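Local coordinates for transcriptional regulatory protein RcsB (Escherichia coli, PDB 5I4C) that acts as the response regulator of the Rcs phosphorelay, binding regulatory DNA to control genes for capsule synthesis, biofilm formation and cell division, at residues V6-D11 / V32-D37; A50-T55 / S82-T87. All blocks are in the same frame, centred on the assembly; numbering follows the deposited sequence.

In the fold
Both contacts pair parallel strands of the five-stranded sheet of the receiver domain, the CheY-like N-terminal part of RcsB. Contact 1 ties the outermost strand 29-35 to strand 4-9 and is partly buried, with aliphatic and aromatic packing on the helix 38-44 side but acidic and water-mediated chemistry at the C-terminal ends of its strands. Contact 2 lies close to the centre of the chain, joins strands 52-56 and 82-87, and is lined mainly by branched aliphatic residues, with Ser82 and His51 at its polar end. Each closes a beta-alpha-beta unit. Strands 4-9 and 52-56 are neighbours, so the two ladders share one sheet: Ala9 N lies 2.8 Å from Ile54 O, a probable hydrogen bond.

Contact 1 of 2, residues V6-D11 / V32-D37; sequences VIIADD and VGEFED
The side chain of Ile7 meets the Phe35 ring at its edge, in the ring plane, with CG2 3.5 Å from Phe35 CD2. Chi1 of -66° sets CG2 opposite the backbone N of Ile7 and leaves CG1 for Val32, whose CG2 lies 4.0 Å from it. Gly33, having no side chain, lets the Phe35 ring lie close to its backbone, Gly33 CA to Phe35 CE2 4.2 Å. On the other face of the sheet, Ile8 and Glu34 run side by side, Ile8 CG1 3.6 Å from Glu34 CG, so the methylenes of the glutamate serve as apolar surface while its carboxylate reaches Arg20 in a salt bridge. Between these faces runs a parallel ladder: Ile8 N donates to Gly33 O, and Phe35 N returns a bond to Ile8 O at 2.9 Å, in the carbonyl plane. Asp10 N closes the ladder on Phe35 O. Beyond it the strands end, and a water donates to both Asp11 O, at 2.7 Å, and Glu36 OE2. Asp10 directs its carboxylate to Lys109, close to Asp56, the predicted phosphorylation site, consistent with the acidic pocket of receiver domains. The pair closes the beta-alpha-beta unit of strand 4-9, helix 13-23 and strand 29-35: Ile8 packs on Leu16 and Ile19 of that helix, Phe35 and Ile7 rest on Leu41 of helix 38-44, and strand 52-56 flanks strand 4-9.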
# COMPACT_ATOMS: atom_id res chain seq x y z
N VAL A 6 14.42 11.26 6.93
CA VAL A 6 13.73 10.02 7.35
C VAL A 6 14.09 8.87 6.43
O VAL A 6 14.37 9.06 5.25
CB VAL A 6 12.18 10.22 7.51
CG1 VAL A 6 11.81 11.53 8.25
CG2 VAL A 6 11.45 10.22 6.18
N ILE A 7 14.12 7.66 7.00
CA ILE A 7 14.26 6.42 6.23
C ILE A 7 12.93 5.71 6.37
O ILE A 7 12.33 5.75 7.46
CB ILE A 7 15.38 5.53 6.84
CG1 ILE A 7 16.72 6.21 6.66
CG2 ILE A 7 15.37 4.16 6.25
CD1 ILE A 7 17.84 5.40 7.25
N ILE A 8 12.48 5.06 5.32
CA ILE A 8 11.23 4.35 5.38
C ILE A 8 11.51 2.90 5.06
O ILE A 8 12.27 2.59 4.11
CB ILE A 8 10.15 4.99 4.49
CG1 ILE A 8 10.51 5.00 3.02
CG2 ILE A 8 9.94 6.46 4.84
CD1 ILE A 8 9.39 5.60 2.12
N ALA A 9 10.94 2.00 5.85
CA ALA A 9 11.23 0.59 5.68
C ALA A 9 9.97 -0.24 5.79
O ALA A 9 9.20 -0.14 6.77
CB ALA A 9 12.28 0.14 6.69
N ASP A 10 9.70 -0.99 4.72
CA ASP A 10 8.53 -1.88 4.65
C ASP A 10 8.76 -2.85 3.53
O ASP A 10 9.32 -2.47 2.51
CB ASP A 10 7.25 -1.11 4.37
CG ASP A 10 5.97 -1.96 4.68
OD1 ASP A 10 5.48 -1.95 5.79
OD2 ASP A 10 5.45 -2.65 3.84
N ASP A 11 8.29 -4.07 3.68
CA ASP A 11 8.55 -5.02 2.57
C ASP A 11 7.49 -4.95 1.47
O ASP A 11 7.48 -5.82 0.64
CB ASP A 11 8.82 -6.45 3.08
CG ASP A 11 7.64 -7.04 3.78
OD1 ASP A 11 6.88 -6.25 4.40
OD2 ASP A 11 7.51 -8.30 3.73
N VAL A 32 15.60 10.02 2.81
CA VAL A 32 16.98 9.73 2.51
C VAL A 32 17.20 8.22 2.25
O VAL A 32 18.28 7.81 1.82
CB VAL A 32 17.97 10.29 3.57
CG1 VAL A 32 17.78 11.78 3.70
CG2 VAL A 32 17.82 9.68 4.95
N GLY A 33 16.20 7.38 2.48
CA GLY A 33 16.35 5.96 2.14
C GLY A 33 15.08 5.19 2.26
O GLY A 33 14.21 5.56 3.07
N GLU A 34 14.98 4.15 1.44
CA GLU A 34 13.90 3.20 1.53
C GLU A 34 14.48 1.79 1.53
O GLU A 34 15.27 1.49 0.63
CB GLU A 34 13.01 3.29 0.30
CG GLU A 34 12.56 4.69 0.05
CD GLU A 34 11.50 4.73 -1.05
OE1 GLU A 34 11.34 3.72 -1.77
OE2 GLU A 34 10.87 5.78 -1.23
N PHE A 35 14.00 0.93 2.41
CA PHE A 35 14.41 -0.45 2.49
C PHE A 35 13.25 -1.42 2.62
O PHE A 35 12.17 -1.04 3.06
CB PHE A 35 15.31 -0.56 3.74
CG PHE A 35 16.49 0.33 3.65
CD1 PHE A 35 17.59 -0.10 2.95
CD2 PHE A 35 16.50 1.60 4.22
CE1 PHE A 35 18.69 0.72 2.82
CE2 PHE A 35 17.59 2.45 4.05
CZ PHE A 35 18.70 1.98 3.37
N GLU A 36 13.49 -2.66 2.22
CA GLU A 36 12.54 -3.75 2.31
C GLU A 36 12.99 -4.93 3.12
O GLU A 36 12.35 -5.99 3.10
CB GLU A 36 12.20 -4.19 0.88
CG GLU A 36 11.78 -2.98 0.06
CD GLU A 36 11.25 -3.30 -1.32
OE1 GLU A 36 11.27 -2.33 -2.15
OE2 GLU A 36 10.75 -4.46 -1.56
N ASP A 37 14.14 -4.81 3.78
CA ASP A 37 14.80 -5.93 4.46
C ASP A 37 15.61 -5.27 5.54
O ASP A 37 16.22 -4.23 5.29
CB ASP A 37 15.66 -6.71 3.42
CG ASP A 37 16.50 -7.83 4.01
OD1 ASP A 37 17.39 -7.50 4.79
OD2 ASP A 37 16.36 -9.05 3.65
O HOH W 1 9.53 -6.60 -0.97

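Contact 2 of 2, residues A50-T55 / S82-T87; sequences AHVLIT and SIIVLT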
# COMPACT_ATOMS: atom_id res chain seq x y z
N ALA A 50 20.20 10.10 8.82
CA ALA A 50 18.79 9.95 9.14
C ALA A 50 18.48 10.43 10.55
O ALA A 50 19.25 10.18 11.48
CB ALA A 50 18.40 8.47 9.05
N HIS A 51 17.34 11.08 10.72
CA HIS A 51 16.84 11.49 12.05
C HIS A 51 15.79 10.53 12.64
O HIS A 51 15.71 10.31 13.84
CB HIS A 51 16.31 12.93 11.98
CG HIS A 51 17.33 13.89 11.50
ND1 HIS A 51 17.05 14.88 10.61
CD2 HIS A 51 18.66 13.98 11.76
CE1 HIS A 51 18.15 15.57 10.35
NE2 HIS A 51 19.16 15.02 11.01
N VAL A 52 15.00 9.94 11.76
CA VAL A 52 13.86 9.15 12.13
C VAL A 52 13.84 7.94 11.20
O VAL A 52 14.03 8.08 10.00
CB VAL A 52 12.52 9.93 11.89
CG1 VAL A 52 11.33 9.12 12.42
CG2 VAL A 52 12.56 11.19 12.67
N LEU A 53 13.64 6.81 11.79
CA LEU A 53 13.31 5.60 11.06
C LEU A 53 11.82 5.30 11.17
O LEU A 53 11.31 5.17 12.29
CB LEU A 53 14.09 4.44 11.61
CG LEU A 53 13.68 3.10 10.98
CD1 LEU A 53 13.88 2.94 9.49
CD2 LEU A 53 14.31 2.03 11.76
N ILE A 54 11.16 5.16 10.02
CA ILE A 54 9.76 4.78 9.92
C ILE A 54 9.70 3.34 9.39
O ILE A 54 10.01 3.09 8.23
CB ILE A 54 9.00 5.74 9.01
CG1 ILE A 54 9.19 7.17 9.50
CG2 ILE A 54 7.52 5.37 8.96
CD1 ILE A 54 8.76 8.22 8.50
N THR A 55 9.30 2.43 10.24
CA THR A 55 9.52 1.05 9.93
C THR A 55 8.35 0.11 10.30
O THR A 55 7.71 0.23 11.35
CB THR A 55 10.84 0.50 10.57
OG1 THR A 55 11.13 -0.81 10.05
CG2 THR A 55 10.71 0.35 12.14
N SER A 82 15.35 8.15 16.09
CA SER A 82 13.96 8.13 16.56
C SER A 82 13.28 7.12 15.71
O SER A 82 13.64 6.95 14.56
CB SER A 82 13.31 9.47 16.42
OG SER A 82 13.95 10.43 17.21
N ILE A 83 12.34 6.42 16.27
CA ILE A 83 11.69 5.36 15.54
C ILE A 83 10.18 5.51 15.60
O ILE A 83 9.62 5.72 16.69
CB ILE A 83 12.03 4.02 16.14
CG1 ILE A 83 13.51 3.78 16.06
CG2 ILE A 83 11.28 2.90 15.42
CD1 ILE A 83 13.88 2.60 16.93
N ILE A 84 9.57 5.53 14.43
CA ILE A 84 8.15 5.35 14.25
C ILE A 84 7.88 3.99 13.68
O ILE A 84 8.35 3.65 12.57
CB ILE A 84 7.53 6.41 13.36
CG1 ILE A 84 7.69 7.79 14.01
CG2 ILE A 84 6.03 6.13 13.15
CD1 ILE A 84 7.29 8.94 13.09
N VAL A 85 7.08 3.21 14.43
CA VAL A 85 6.61 1.91 14.00
C VAL A 85 5.30 2.04 13.20
O VAL A 85 4.41 2.69 13.65
CB VAL A 85 6.47 0.95 15.18
CG1 VAL A 85 5.73 -0.33 14.83
CG2 VAL A 85 7.88 0.59 15.65
N LEU A 86 5.24 1.35 12.06
CA LEU A 86 4.04 1.18 11.25
C LEU A 86 3.38 -0.14 11.62
O LEU A 86 4.05 -1.18 11.57
CB LEU A 86 4.42 1.08 9.74
CG LEU A 86 5.11 2.30 9.13
CD1 LEU A 86 5.56 2.02 7.68
CD2 LEU A 86 4.16 3.50 9.24
N THR A 87 2.13 -0.10 12.03
CA THR A 87 1.52 -1.28 12.52
C THR A 87 0.26 -1.65 11.74
O THR A 87 -0.51 -0.80 11.30
CB THR A 87 1.31 -1.19 14.05
OG1 THR A 87 0.94 -2.49 14.47
CG2 THR A 87 0.28 -0.21 14.42
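Val52 and Ile84 meet on one face of the sheet, Val52 CG1 4.1 Å from Ile84 CD1, within the beta-alpha-beta unit formed by strand 52-56, helix 67-77 and strand 82-87 of the CheY-like receiver fold. Farther along the same face, Ile54 CG2 touches Leu86 CD2 at 3.9 Å. The Ile54 torsion (chi1 -54°) swings CG2 away from its own N and out toward Leu86. Leu120 and Leu123 of helix 112-124 cover Ile84, while Leu116 meets Ile54; beta-branched residues suit this layer because they fill it while favouring an extended backbone. On the opposite face, Thr55 and Ile83 lie alongside each other and point the same way, their CG2 atoms 4.2 Å apart. Thr55 thus offers a methyl to its neighbour across the pair, while its OG1 is hydrogen-bonded to a residue adjoining the paired segments. The backbones are joined by five hydrogen bonds with N-H...O angles of 155° or more. Toward the C-terminal end, Thr55 N reaches Ile84 O at 2.8 Å, nearly in line with the carbonyl. Outward at the start of the strands, the chemistry becomes polar: Ser82 N donates to His51 O at 3.1 Å, tilted from the carbonyl plane, and the imidazole ND1 of His51 bonds to Asn5 N. At the other end, Leu86 N reaches Thr55 O at 2.8 Å from above the carbonyl plane, 44° out of it.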